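Local coordinates for DUF4627 domain-containing protein (Bacteroides thetaiotaomicron, PDB 3SEE), which is of unknown molecular function but has a galactose-binding-domain-like fold and is a putative sugar-binding protein of a gut bacterium, at residues 109-114 and 164-169; 24-29 and 39-44; 62-67 and 209-214; 31-36 and 84-89; 127-132 and 193-198. All blocks are in the same frame, centred on the assembly; numbering follows the deposited sequence.

How the contacts relate
From the N terminus, contact 2 closes first. It closes a short loop and lays strand 24-25 beside strand 36-40 at one edge of the mixed sheet. Contact 4 crosses it, because 31-36 lies inside that loop and then reaches strand 79-85; the carbonyl of Ser29 and that of Ala31 share Arg84. Contact 3 opens at 62-67, before contact 4 closes, and shuts only at 209-214. It pairs two strands of the antiparallel sheet and encloses contacts 1 and 5. Those two cross each other: contact 1 packs strands of the two sheets face to face, and contact 5 sets the helical turn 194-197 against Phe131. Asp198 joins contact 5 to Arg84 of contact 4.

Contact 1. Residues 109-114 and 164-169; sequences VSVYIK and VYYDMG
Tyr166 and Ile113 meet inside a beta sandwich of the galactose-binding-domain-like type. Strand 108-115 belongs to the mixed sheet and strand 160-167 to the antiparallel sheet. Their short segments run nearly parallel, 19° apart, with axes 9.5 Å from each other. That is the spacing of two sheets packed face to face, and no hydrogen bond crosses between them.

The tight part centres on the Tyr166 ring. Ile113 CD1 sits over one face, 4.2 Å from the centroid of the Tyr166 ring and offset toward its rim, in a CH-pi contact. Ile113 CD1 also touches the CE of selenomethionine Met168 at 3.8 Å. Val111 CG1 comes in obliquely, 3.8 Å from Tyr166 CE1. The Tyr166 hydroxyl bonds to the carbonyl O of Ala147, so this buried polar end is satisfied. A valine in place of Tyr166 is likely to open a gap under Ile113 CD1 and deprive Ala147 O of its hydroxyl partner.

Packing slackens toward Val164, whose CG1 lies 4.3 Å from Val111 CG2. Tyr165 and Asp167 lie on the other, partly exposed side of their strand. Asp167 closes an Asx turn: its OD1 accepts from Gly169 N at 2.8 Å, from above the carboxylate plane.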
# COMPACT_ATOMS: atom_id res chain seq x y z
N VAL A 109 2.10 8.78 -5.17
CA VAL A 109 2.16 7.35 -4.91
C VAL A 109 1.86 7.14 -3.43
O VAL A 109 2.14 8.01 -2.61
CB VAL A 109 3.52 6.78 -5.32
CG1 VAL A 109 4.66 7.35 -4.50
CG2 VAL A 109 3.50 5.26 -5.34
N SER A 110 1.30 5.99 -3.11
CA SER A 110 0.66 5.78 -1.83
C SER A 110 0.89 4.38 -1.30
O SER A 110 1.18 3.45 -2.05
CB SER A 110 -0.83 6.03 -1.96
OG SER A 110 -1.08 7.30 -2.58
N VAL A 111 0.70 4.25 0.00
CA VAL A 111 0.94 3.02 0.75
C VAL A 111 -0.12 2.86 1.84
O VAL A 111 -0.49 3.85 2.47
CB VAL A 111 2.27 3.18 1.54
CG1 VAL A 111 2.52 1.97 2.46
CG2 VAL A 111 3.41 3.40 0.58
N TYR A 112 -0.51 1.63 2.15
CA TYR A 112 -1.12 1.30 3.43
C TYR A 112 -0.75 -0.16 3.75
O TYR A 112 -0.28 -0.90 2.87
CB TYR A 112 -2.64 1.55 3.47
CG TYR A 112 -3.49 0.75 2.50
CD1 TYR A 112 -3.81 -0.57 2.75
CD2 TYR A 112 -3.95 1.32 1.33
CE1 TYR A 112 -4.58 -1.30 1.87
CE2 TYR A 112 -4.72 0.59 0.43
CZ TYR A 112 -5.04 -0.72 0.72
OH TYR A 112 -5.81 -1.48 -0.15
N ILE A 113 -0.97 -0.56 5.00
CA ILE A 113 -0.66 -1.92 5.44
C ILE A 113 -1.86 -2.39 6.26
O ILE A 113 -2.17 -1.82 7.31
CB ILE A 113 0.65 -1.99 6.26
CG1 ILE A 113 1.81 -1.27 5.56
CG2 ILE A 113 1.01 -3.48 6.52
CD1 ILE A 113 3.15 -1.30 6.34
N LYS A 114 -2.56 -3.39 5.74
CA LYS A 114 -3.89 -3.77 6.20
C LYS A 114 -3.94 -5.24 6.62
O LYS A 114 -3.29 -6.10 6.06
CB LYS A 114 -4.95 -3.51 5.11
CG LYS A 114 -6.38 -3.61 5.58
CD LYS A 114 -7.36 -3.22 4.48
CE LYS A 114 -8.80 -3.20 4.95
NZ LYS A 114 -9.31 -4.56 5.31
N VAL A 164 8.35 5.83 4.31
CA VAL A 164 7.35 6.09 5.33
C VAL A 164 7.56 5.11 6.48
O VAL A 164 7.73 3.91 6.27
CB VAL A 164 5.92 6.03 4.77
CG1 VAL A 164 5.62 4.72 4.05
CG2 VAL A 164 4.89 6.29 5.91
N TYR A 165 7.48 5.65 7.70
CA TYR A 165 7.48 4.83 8.91
C TYR A 165 6.08 4.51 9.38
O TYR A 165 5.20 5.39 9.38
CB TYR A 165 8.25 5.53 10.05
CG TYR A 165 9.75 5.38 10.00
CD1 TYR A 165 10.48 5.96 9.00
CD2 TYR A 165 10.42 4.62 10.94
CE1 TYR A 165 11.87 5.81 8.93
CE2 TYR A 165 11.81 4.48 10.89
CZ TYR A 165 12.49 5.07 9.88
OH TYR A 165 13.86 4.91 9.82
N TYR A 166 5.92 3.27 9.78
CA TYR A 166 4.69 2.79 10.39
C TYR A 166 4.97 2.32 11.82
O TYR A 166 6.08 1.86 12.12
CB TYR A 166 4.07 1.61 9.56
CG TYR A 166 3.25 2.13 8.38
CD1 TYR A 166 3.83 2.38 7.16
CD2 TYR A 166 1.92 2.44 8.55
CE1 TYR A 166 3.05 2.92 6.13
CE2 TYR A 166 1.17 3.00 7.55
CZ TYR A 166 1.73 3.23 6.33
OH TYR A 166 1.03 3.80 5.28
N ASP A 167 3.95 2.41 12.66
CA ASP A 167 4.02 1.87 14.02
C ASP A 167 3.13 0.63 14.07
O ASP A 167 1.91 0.73 14.12
CB ASP A 167 3.55 2.91 15.03
CG ASP A 167 3.80 2.49 16.47
OD1 ASP A 167 4.13 1.31 16.70
OD2 ASP A 167 3.69 3.38 17.36
N MSE A 168 3.76 -0.54 14.03
CA MSE A 168 2.99 -1.78 14.13
C MSE A 168 2.38 -1.97 15.52
O MSE A 168 1.52 -2.84 15.71
CB MSE A 168 3.86 -2.99 13.72
CG MSE A 168 3.93 -3.26 12.24
SE MSE A 168 4.25 -1.67 11.15
CE MSE A 168 4.56 -2.65 9.56
N GLY A 169 2.84 -1.18 16.49
CA GLY A 169 2.22 -1.11 17.79
C GLY A 169 0.94 -0.30 17.90
O GLY A 169 0.35 -0.24 19.00

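Contact 2. Residues 24-29 and 39-44; sequences KVTNPS and MNNEAD
Asn41 ND2 donates to Thr26 O at 2.9 Å, one of two direct hydrogen bonds between the segments. It is nearly straight, with an N-H...O angle of 166°. Thr26 O lies in the plane of the Asn41 amide, which fixes the turn of that group. Lys24 NZ donates to Asn40 O at 3.0 Å from above the carbonyl plane. The lysine reaches it with CG anti to the backbone N (chi1 -179°) and a bend at its last torsion.

A water adds the second kind of link. It donates to Val25 O at 2.7 Å and to Asn41 OD1 at 2.8 Å. It also accepts from Lys24 NZ and Asn40 N, so four groups grip it.

The apolar part belongs to Met39, a selenomethionine modelled in two conformers. In one of them its CE lies 4.1 Å from Pro28 CD, and its CG approaches Val25 CG2 at 4.2 Å.

The Asn40 amide turns elsewhere: its ND2 bonds to the carbonyl of Thr47, a residue of the sodium site. The weakly bonded strand 24-25 lies at one edge of the mixed sheet, beside and parallel to strand 36-40. Strand 79-85 follows antiparallel on the far side of 36-40, and its Phe80 packs on both Pro28 and Met39.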
# COMPACT_ATOMS: atom_id res chain seq x y z
N LYS A 24 -2.57 -12.46 -10.33
CA LYS A 24 -3.67 -11.62 -9.98
C LYS A 24 -4.56 -12.35 -9.01
O LYS A 24 -4.82 -13.55 -9.18
CB LYS A 24 -4.45 -11.33 -11.26
CG LYS A 24 -5.61 -10.47 -11.12
CD LYS A 24 -5.94 -9.83 -12.47
CE LYS A 24 -6.62 -8.55 -12.19
NZ LYS A 24 -8.02 -8.70 -12.07
N VAL A 25 -5.06 -11.65 -8.00
CA VAL A 25 -6.08 -12.20 -7.12
C VAL A 25 -7.26 -11.27 -7.12
O VAL A 25 -7.08 -10.08 -7.39
CB VAL A 25 -5.57 -12.43 -5.67
CG1 VAL A 25 -4.42 -13.45 -5.64
CG2 VAL A 25 -5.15 -11.12 -5.01
N THR A 26 -8.44 -11.79 -6.75
CA THR A 26 -9.62 -10.96 -6.61
C THR A 26 -9.83 -10.48 -5.19
O THR A 26 -10.63 -9.59 -4.96
CB THR A 26 -10.86 -11.70 -7.11
OG1 THR A 26 -11.00 -12.88 -6.34
CG2 THR A 26 -10.74 -12.01 -8.61
N ASN A 27 -9.12 -11.07 -4.24
CA ASN A 27 -9.13 -10.61 -2.84
C ASN A 27 -7.80 -11.00 -2.23
O ASN A 27 -7.34 -12.14 -2.46
CB ASN A 27 -10.30 -11.23 -2.06
CG ASN A 27 -10.49 -10.63 -0.68
OD1 ASN A 27 -9.64 -10.81 0.20
ND2 ASN A 27 -11.62 -9.95 -0.47
N PRO A 28 -7.18 -10.11 -1.45
CA PRO A 28 -5.92 -10.44 -0.79
C PRO A 28 -5.96 -11.72 0.05
O PRO A 28 -4.94 -12.35 0.25
CB PRO A 28 -5.65 -9.20 0.08
CG PRO A 28 -6.28 -8.09 -0.69
CD PRO A 28 -7.54 -8.68 -1.23
N SER A 29 -7.13 -12.11 0.56
CA SER A 29 -7.25 -13.34 1.34
C SER A 29 -6.84 -14.58 0.55
O SER A 29 -6.46 -15.59 1.16
CB SER A 29 -8.66 -13.53 1.89
OG SER A 29 -9.03 -12.47 2.76
N MSE A 39 -3.82 -6.64 -7.57
CA MSE A 39 -5.25 -6.40 -7.37
C MSE A 39 -5.71 -5.39 -8.40
O MSE A 39 -5.18 -4.28 -8.47
CB MSE A 39 -5.55 -5.88 -5.96
CG MSE A 39 -5.95 -6.97 -4.99
SE MSE A 39 -7.74 -7.64 -5.21
CE MSE A 39 -8.60 -6.20 -4.33
N ASN A 40 -6.68 -5.78 -9.23
CA ASN A 40 -7.32 -4.87 -10.16
C ASN A 40 -8.75 -5.30 -10.30
O ASN A 40 -9.12 -6.07 -11.20
CB ASN A 40 -6.60 -4.84 -11.51
CG ASN A 40 -7.17 -3.83 -12.45
OD1 ASN A 40 -8.17 -3.16 -12.15
ND2 ASN A 40 -6.54 -3.72 -13.62
N ASN A 41 -9.58 -4.81 -9.38
CA ASN A 41 -11.01 -4.98 -9.40
C ASN A 41 -11.72 -3.74 -9.91
O ASN A 41 -12.94 -3.68 -9.85
CB ASN A 41 -11.57 -5.43 -8.04
CG ASN A 41 -11.15 -6.83 -7.66
OD1 ASN A 41 -10.77 -7.65 -8.50
ND2 ASN A 41 -11.24 -7.11 -6.35
N GLU A 42 -10.99 -2.76 -10.42
CA GLU A 42 -11.62 -1.69 -11.17
C GLU A 42 -12.23 -2.27 -12.44
O GLU A 42 -11.79 -3.32 -12.93
CB GLU A 42 -10.61 -0.58 -11.51
CG GLU A 42 -10.12 0.21 -10.31
CD GLU A 42 -11.10 1.25 -9.82
OE1 GLU A 42 -11.85 1.79 -10.65
OE2 GLU A 42 -11.04 1.61 -8.64
N ALA A 43 -13.21 -1.58 -12.99
CA ALA A 43 -13.85 -1.98 -14.22
C ALA A 43 -12.82 -2.22 -15.31
O ALA A 43 -11.79 -1.51 -15.39
CB ALA A 43 -14.82 -0.90 -14.67
N ASP A 44 -13.11 -3.18 -16.18
CA ASP A 44 -12.29 -3.44 -17.35
C ASP A 44 -11.98 -2.13 -18.06
O ASP A 44 -12.88 -1.36 -18.38
CB ASP A 44 -13.02 -4.41 -18.27
CG ASP A 44 -12.26 -4.66 -19.54
OD1 ASP A 44 -12.46 -3.88 -20.51
OD2 ASP A 44 -11.47 -5.63 -19.57
O HOH W 1 -8.13 -8.28 -9.13

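Contact 3. Residues 62-67 and 209-214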
# COMPACT_ATOMS: atom_id res chain seq x y z
N ALA A 62 10.43 -3.42 -12.80
CA ALA A 62 9.49 -2.60 -12.04
C ALA A 62 8.08 -3.09 -12.28
O ALA A 62 7.82 -3.87 -13.22
CB ALA A 62 9.62 -1.14 -12.46
N MSE A 63 7.17 -2.60 -11.45
CA MSE A 63 5.73 -2.72 -11.71
C MSE A 63 5.23 -1.38 -12.17
O MSE A 63 5.60 -0.34 -11.60
CB MSE A 63 4.98 -3.10 -10.46
CG MSE A 63 5.44 -4.44 -9.86
SE MSE A 63 5.21 -5.97 -10.99
CE MSE A 63 3.30 -5.96 -11.18
N LYS A 64 4.39 -1.36 -13.20
CA LYS A 64 3.78 -0.13 -13.71
C LYS A 64 2.29 -0.14 -13.41
O LYS A 64 1.59 -1.10 -13.76
CB LYS A 64 4.02 0.01 -15.21
CG LYS A 64 3.44 1.29 -15.80
CD LYS A 64 3.54 1.34 -17.30
CE LYS A 64 4.94 1.73 -17.70
NZ LYS A 64 5.08 2.10 -19.15
N ILE A 65 1.82 0.93 -12.78
CA ILE A 65 0.41 1.16 -12.50
C ILE A 65 -0.03 2.26 -13.46
O ILE A 65 0.29 3.43 -13.29
CB ILE A 65 0.15 1.60 -11.04
CG1 ILE A 65 0.71 0.56 -10.06
CG2 ILE A 65 -1.36 1.83 -10.83
CD1 ILE A 65 0.60 0.97 -8.58
N ASP A 66 -0.75 1.86 -14.49
CA ASP A 66 -1.09 2.75 -15.61
C ASP A 66 -2.56 3.08 -15.59
O ASP A 66 -3.39 2.24 -15.95
CB ASP A 66 -0.68 2.08 -16.93
CG ASP A 66 -0.94 2.93 -18.16
OD1 ASP A 66 -1.67 3.93 -18.08
OD2 ASP A 66 -0.43 2.53 -19.23
N ASN A 67 -2.90 4.29 -15.13
CA ASN A 67 -4.28 4.77 -15.07
C ASN A 67 -4.70 5.61 -16.27
O ASN A 67 -5.61 6.40 -16.17
CB ASN A 67 -4.51 5.58 -13.78
CG ASN A 67 -4.38 4.78 -12.52
OD1 ASN A 67 -4.25 3.58 -12.52
ND2 ASN A 67 -4.41 5.50 -11.41
N GLY A 209 -5.45 9.11 -14.93
CA GLY A 209 -4.53 9.50 -15.99
C GLY A 209 -3.07 9.37 -15.68
O GLY A 209 -2.24 9.51 -16.59
N GLY A 210 -2.73 9.07 -14.43
CA GLY A 210 -1.33 8.98 -14.01
C GLY A 210 -0.74 7.63 -14.35
O GLY A 210 -1.46 6.65 -14.56
N VAL A 211 0.58 7.60 -14.41
CA VAL A 211 1.32 6.38 -14.63
C VAL A 211 2.48 6.39 -13.66
O VAL A 211 3.33 7.31 -13.70
CB VAL A 211 1.85 6.25 -16.08
CG1 VAL A 211 2.65 4.94 -16.23
CG2 VAL A 211 0.70 6.34 -17.11
N VAL A 212 2.52 5.41 -12.76
CA VAL A 212 3.56 5.29 -11.73
C VAL A 212 4.25 3.94 -11.86
O VAL A 212 3.57 2.91 -11.98
CB VAL A 212 2.96 5.49 -10.31
CG1 VAL A 212 4.00 5.33 -9.22
CG2 VAL A 212 2.27 6.86 -10.19
N GLU A 213 5.56 3.94 -11.81
CA GLU A 213 6.37 2.72 -11.80
C GLU A 213 7.05 2.58 -10.44
O GLU A 213 7.44 3.58 -9.84
CB GLU A 213 7.38 2.79 -12.92
CG GLU A 213 6.74 2.87 -14.28
CD GLU A 213 7.72 3.30 -15.34
OE1 GLU A 213 8.40 2.45 -15.92
OE2 GLU A 213 7.83 4.53 -15.58
N ILE A 214 7.13 1.33 -9.98
CA ILE A 214 7.58 1.00 -8.64
C ILE A 214 8.70 -0.02 -8.71
O ILE A 214 8.58 -1.02 -9.42
CB ILE A 214 6.39 0.39 -7.84
CG1 ILE A 214 5.32 1.45 -7.59
CG2 ILE A 214 6.86 -0.25 -6.52
CD1 ILE A 214 3.94 0.91 -7.65
O HOH W 2 7.64 2.15 -19.14
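Ile65 and Val212 face each other as a hydrogen-bonded pair in an antiparallel sheet, one of the two sheets of the sandwich. Ile65 N donates to Val212 O at 2.8 Å, and Val212 N returns a bond to Ile65 O at 3.0 Å. Met63 and Ile214 form the next such pair. Beyond the strand end, Asn67 N bonds to Gly210 O and Gly209 N to Asn67 O. Gly209 has a positive phi of 79°, which favours glycine here.

Met63, Ile65, Val212 and Ile214 point to the buried face, where Met63 and Ile214 also touch Leu81 of the other sheet. Ile65 CD1 and Ile214 CD1 meet at 3.5 Å, a closeness left doubtful by the two conformers of Ile214. Lys64, Asp66, Val211 and Glu213 take the outer face. Val211 CG1, anti to the backbone N (chi1 179°), lies 3.8 Å from Lys64 CG. Lys64 and Glu213 run side by side. In one of two conformers, Lys64 NZ donates to a water at 2.6 Å, which bonds weakly to Glu213 OE1.

Farther out, Asp66 pairs by backbone with Thr48 of the sodium site. Thr47, also of that site, bonds through OG1 to Asp66 O and Asn67 OD1. Asn67 ND2 bonds to the carbonyl oxygens of Gly205 and Asn207.

Contact 4. Residues 31-36 and 84-89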
# COMPACT_ATOMS: atom_id res chain seq x y z
N ALA A 31 -4.32 -14.47 -1.74
CA ALA A 31 -2.95 -14.33 -2.20
C ALA A 31 -2.00 -15.25 -1.44
O ALA A 31 -2.14 -15.43 -0.24
CB ALA A 31 -2.48 -12.89 -2.01
N THR A 32 -1.04 -15.82 -2.15
CA THR A 32 0.06 -16.56 -1.54
C THR A 32 1.01 -15.56 -0.92
O THR A 32 1.44 -14.60 -1.56
CB THR A 32 0.81 -17.36 -2.62
OG1 THR A 32 -0.13 -18.20 -3.31
CG2 THR A 32 1.93 -18.20 -1.99
N ALA A 33 1.35 -15.77 0.35
CA ALA A 33 2.26 -14.88 1.04
C ALA A 33 3.66 -14.98 0.49
O ALA A 33 4.06 -15.99 -0.08
CB ALA A 33 2.24 -15.15 2.53
N GLY A 34 4.40 -13.89 0.65
CA GLY A 34 5.79 -13.85 0.24
C GLY A 34 6.02 -13.69 -1.24
O GLY A 34 7.12 -13.96 -1.73
N GLU A 35 4.98 -13.28 -1.95
CA GLU A 35 5.00 -13.08 -3.39
C GLU A 35 4.29 -11.75 -3.60
O GLU A 35 3.53 -11.34 -2.72
CB GLU A 35 4.20 -14.19 -4.07
CG GLU A 35 4.81 -15.55 -3.86
CD GLU A 35 4.28 -16.61 -4.78
OE1 GLU A 35 3.36 -16.31 -5.60
OE2 GLU A 35 4.79 -17.75 -4.67
N TRP A 36 4.52 -11.08 -4.73
CA TRP A 36 3.67 -9.98 -5.13
C TRP A 36 2.38 -10.49 -5.77
O TRP A 36 2.37 -11.51 -6.45
CB TRP A 36 4.39 -9.08 -6.12
CG TRP A 36 5.56 -8.39 -5.54
CD1 TRP A 36 6.87 -8.71 -5.72
CD2 TRP A 36 5.54 -7.23 -4.69
NE1 TRP A 36 7.67 -7.83 -5.03
CE2 TRP A 36 6.88 -6.92 -4.39
CE3 TRP A 36 4.52 -6.45 -4.12
CZ2 TRP A 36 7.22 -5.84 -3.58
CZ3 TRP A 36 4.88 -5.39 -3.33
CH2 TRP A 36 6.21 -5.10 -3.05
N ARG A 84 1.44 -10.02 0.73
CA ARG A 84 0.97 -10.55 2.00
C ARG A 84 2.14 -11.07 2.82
O ARG A 84 3.05 -11.72 2.27
CB ARG A 84 -0.06 -11.64 1.73
CG ARG A 84 -0.74 -12.26 2.92
CD ARG A 84 -1.70 -13.32 2.43
NE ARG A 84 -2.44 -13.94 3.52
CZ ARG A 84 -3.44 -14.78 3.31
NH1 ARG A 84 -3.78 -15.16 2.08
NH2 ARG A 84 -4.14 -15.24 4.33
N ILE A 85 2.12 -10.75 4.11
CA ILE A 85 3.19 -11.10 5.02
C ILE A 85 2.62 -11.92 6.18
O ILE A 85 1.77 -11.45 6.92
CB ILE A 85 3.88 -9.84 5.57
CG1 ILE A 85 4.41 -8.98 4.41
CG2 ILE A 85 5.02 -10.24 6.54
CD1 ILE A 85 5.08 -7.69 4.84
N THR A 86 3.12 -13.14 6.32
CA THR A 86 2.69 -14.07 7.37
C THR A 86 3.85 -14.52 8.24
O THR A 86 3.71 -15.46 8.99
CB THR A 86 1.94 -15.28 6.78
OG1 THR A 86 2.78 -15.91 5.79
CG2 THR A 86 0.63 -14.84 6.14
N ASP A 87 4.97 -13.83 8.18
CA ASP A 87 6.11 -14.22 9.01
C ASP A 87 5.93 -13.90 10.50
O ASP A 87 6.62 -14.50 11.35
CB ASP A 87 7.39 -13.70 8.43
CG ASP A 87 7.78 -14.44 7.11
OD1 ASP A 87 7.68 -15.71 6.96
OD2 ASP A 87 8.18 -13.71 6.20
N GLY A 88 4.98 -13.01 10.82
CA GLY A 88 4.70 -12.63 12.19
C GLY A 88 5.50 -11.39 12.55
O GLY A 88 6.70 -11.46 12.82
N LEU A 89 4.83 -10.25 12.55
CA LEU A 89 5.45 -8.96 12.87
C LEU A 89 5.45 -8.73 14.37
O LEU A 89 4.59 -9.20 15.09
CB LEU A 89 4.68 -7.84 12.18
CG LEU A 89 4.66 -7.90 10.66
CD1 LEU A 89 3.78 -6.78 10.14
CD2 LEU A 89 6.06 -7.81 10.06
O HOH W 3 1.31 -11.93 -1.37
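Arg84 NH1 is gripped by two backbone carbonyls, those of Ala31 and Ser29. It donates to Ala31 O at 2.9 Å. The nitrogen lies in the Ala31 carbonyl plane, while Ala31 O sits at the guanidinium edge, tilted 22° from its plane. A fully stretched side chain brings the group there: CG is anti to the backbone N (chi1 -176°), and the chain stays extended to NE. Arg84 NH2 faces the other way and forms a salt bridge with Asp198.

The backbone of Arg84 is held as well. Gly34 N donates to Arg84 O at 3.0 Å. Arg84 N donates to a water at 2.8 Å, and that water donates to Thr32 O and Glu35 O, bridging the bend of the loop to the strand. Beside these bonds Ala33 CB rests against Thr86 OG1 at 3.4 Å and lies 4.2 Å from Arg84 CG.

A leucine here would probably leave the carbonyls of Ala31 and Ser29 without their donor and Asp198 without its opposite charge.

One arginine thus spends its guanidinium on two main-chain carbonyls and on the carboxylate of Asp198. That ties the loop between strands 24-25 and 36-40 both to strand 79-85 and to the residue after the helical turn 194-197.

Contact 5. Residues 127-132 and 193-198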
# COMPACT_ATOMS: atom_id res chain seq x y z
N ASN A 127 -14.76 -5.09 9.32
CA ASN A 127 -13.75 -4.18 9.86
C ASN A 127 -12.70 -3.84 8.80
O ASN A 127 -12.47 -4.62 7.87
CB ASN A 127 -13.01 -4.82 11.03
CG ASN A 127 -13.87 -5.02 12.26
OD1 ASN A 127 -14.88 -4.33 12.49
ND2 ASN A 127 -13.43 -5.96 13.09
N THR A 128 -12.07 -2.69 9.00
CA THR A 128 -10.92 -2.27 8.18
C THR A 128 -9.83 -1.84 9.16
O THR A 128 -9.90 -0.77 9.75
CB THR A 128 -11.28 -1.13 7.22
OG1 THR A 128 -11.75 -0.00 7.98
CG2 THR A 128 -12.36 -1.52 6.22
N THR A 129 -8.84 -2.71 9.34
CA THR A 129 -7.80 -2.55 10.35
C THR A 129 -6.45 -2.32 9.70
O THR A 129 -6.03 -3.13 8.89
CB THR A 129 -7.72 -3.83 11.22
OG1 THR A 129 -9.04 -4.22 11.64
CG2 THR A 129 -6.84 -3.62 12.42
N PHE A 130 -5.80 -1.22 10.04
CA PHE A 130 -4.55 -0.81 9.39
C PHE A 130 -3.50 -0.49 10.45
O PHE A 130 -3.85 0.09 11.48
CB PHE A 130 -4.75 0.47 8.57
CG PHE A 130 -5.83 0.42 7.53
CD1 PHE A 130 -7.15 0.69 7.85
CD2 PHE A 130 -5.52 0.17 6.21
CE1 PHE A 130 -8.13 0.73 6.86
CE2 PHE A 130 -6.49 0.21 5.23
CZ PHE A 130 -7.78 0.47 5.56
N PHE A 131 -2.23 -0.71 10.16
CA PHE A 131 -1.19 -0.11 11.00
C PHE A 131 -1.15 1.41 10.81
O PHE A 131 -1.38 1.92 9.71
CB PHE A 131 0.16 -0.70 10.69
CG PHE A 131 0.28 -2.15 11.05
CD1 PHE A 131 0.08 -2.57 12.35
CD2 PHE A 131 0.58 -3.12 10.10
CE1 PHE A 131 0.20 -3.92 12.68
CE2 PHE A 131 0.69 -4.45 10.42
CZ PHE A 131 0.51 -4.86 11.71
N MSE A 132 -0.89 2.13 11.88
CA MSE A 132 -0.87 3.58 11.85
C MSE A 132 0.43 4.11 11.28
O MSE A 132 1.52 3.74 11.71
CB MSE A 132 -1.05 4.10 13.27
CG MSE A 132 -1.33 5.62 13.30
SE MSE A 132 -1.27 6.34 15.11
CE MSE A 132 0.63 6.76 15.17
N ALA A 193 -2.85 -9.67 18.19
CA ALA A 193 -3.69 -9.20 17.12
C ALA A 193 -3.45 -9.99 15.84
O ALA A 193 -2.30 -10.25 15.45
CB ALA A 193 -3.42 -7.71 16.87
N ALA A 194 -4.55 -10.28 15.16
CA ALA A 194 -4.50 -10.98 13.89
C ALA A 194 -3.64 -10.25 12.85
O ALA A 194 -2.94 -10.89 12.07
CB ALA A 194 -5.92 -11.18 13.34
N ILE A 195 -3.68 -8.92 12.85
CA ILE A 195 -2.96 -8.16 11.84
C ILE A 195 -1.46 -8.44 11.87
O ILE A 195 -0.80 -8.41 10.85
CB ILE A 195 -3.28 -6.65 11.94
CG1 ILE A 195 -2.74 -5.90 10.73
CG2 ILE A 195 -2.81 -6.06 13.28
CD1 ILE A 195 -3.14 -4.41 10.67
N LEU A 196 -0.90 -8.70 13.06
CA LEU A 196 0.52 -8.95 13.16
C LEU A 196 0.91 -10.25 12.46
O LEU A 196 2.03 -10.39 11.96
CB LEU A 196 0.95 -9.01 14.63
CG LEU A 196 0.86 -7.70 15.42
CD1 LEU A 196 1.01 -8.01 16.91
CD2 LEU A 196 1.88 -6.66 14.97
N LYS A 197 0.01 -11.23 12.45
CA LYS A 197 0.28 -12.54 11.87
C LYS A 197 -0.08 -12.66 10.40
O LYS A 197 0.38 -13.58 9.72
CB LYS A 197 -0.44 -13.65 12.62
CG LYS A 197 -0.10 -13.69 14.07
CD LYS A 197 -0.82 -14.86 14.78
CE LYS A 197 -0.75 -14.82 16.31
NZ LYS A 197 -1.93 -14.17 17.05
N ASP A 198 -0.91 -11.75 9.88
CA ASP A 198 -1.39 -11.87 8.50
C ASP A 198 -1.90 -10.51 8.03
O ASP A 198 -3.01 -10.09 8.38
CB ASP A 198 -2.48 -12.94 8.42
CG ASP A 198 -2.86 -13.28 7.02
OD1 ASP A 198 -2.31 -12.69 6.05
OD2 ASP A 198 -3.73 -14.18 6.86
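Ile195 turns CG1 away from its own backbone N (chi1 -169°) and extends CD1 beyond it, straight toward Phe131. Phe131 comes to meet it with CG anti to its carbonyl carbon (chi1 -66°). This joins a short, weakly bonded helical turn, 194-197, to strand 130-133 in the antiparallel sheet of the beta sandwich. The two side chains approach from opposite directions. The methyl ends over the middle of the ring, in a CH-pi contact. Ile195 CD1 is 3.7 Å from the centroid of the Phe131 ring and only 7° off the ring normal.

The turn lies in the run between strands 186-188 and 199-204. Its Lys197 N bonds to Ala194 O at 3.0 Å.

More of Ile195 spreads across the same ring: CG1 is 3.6 Å from Phe131 CZ, and CG2 is 3.7 Å from Phe131 CE1. Leu196 CD2 approaches Phe131 CE1 obliquely at 3.9 Å. Further packing comes from Ile113 and Val171, both of which touch Phe131, and Val171 touches Ile195 too. No hydrogen bond crosses between the segments, so the join is apolar. The hydroxyl of Thr129 bonds instead to Glu118.

The backbone of Thr129 borders the Ile195 methyl as well: Thr129 O lies 3.6 Å from Ile195 CD1.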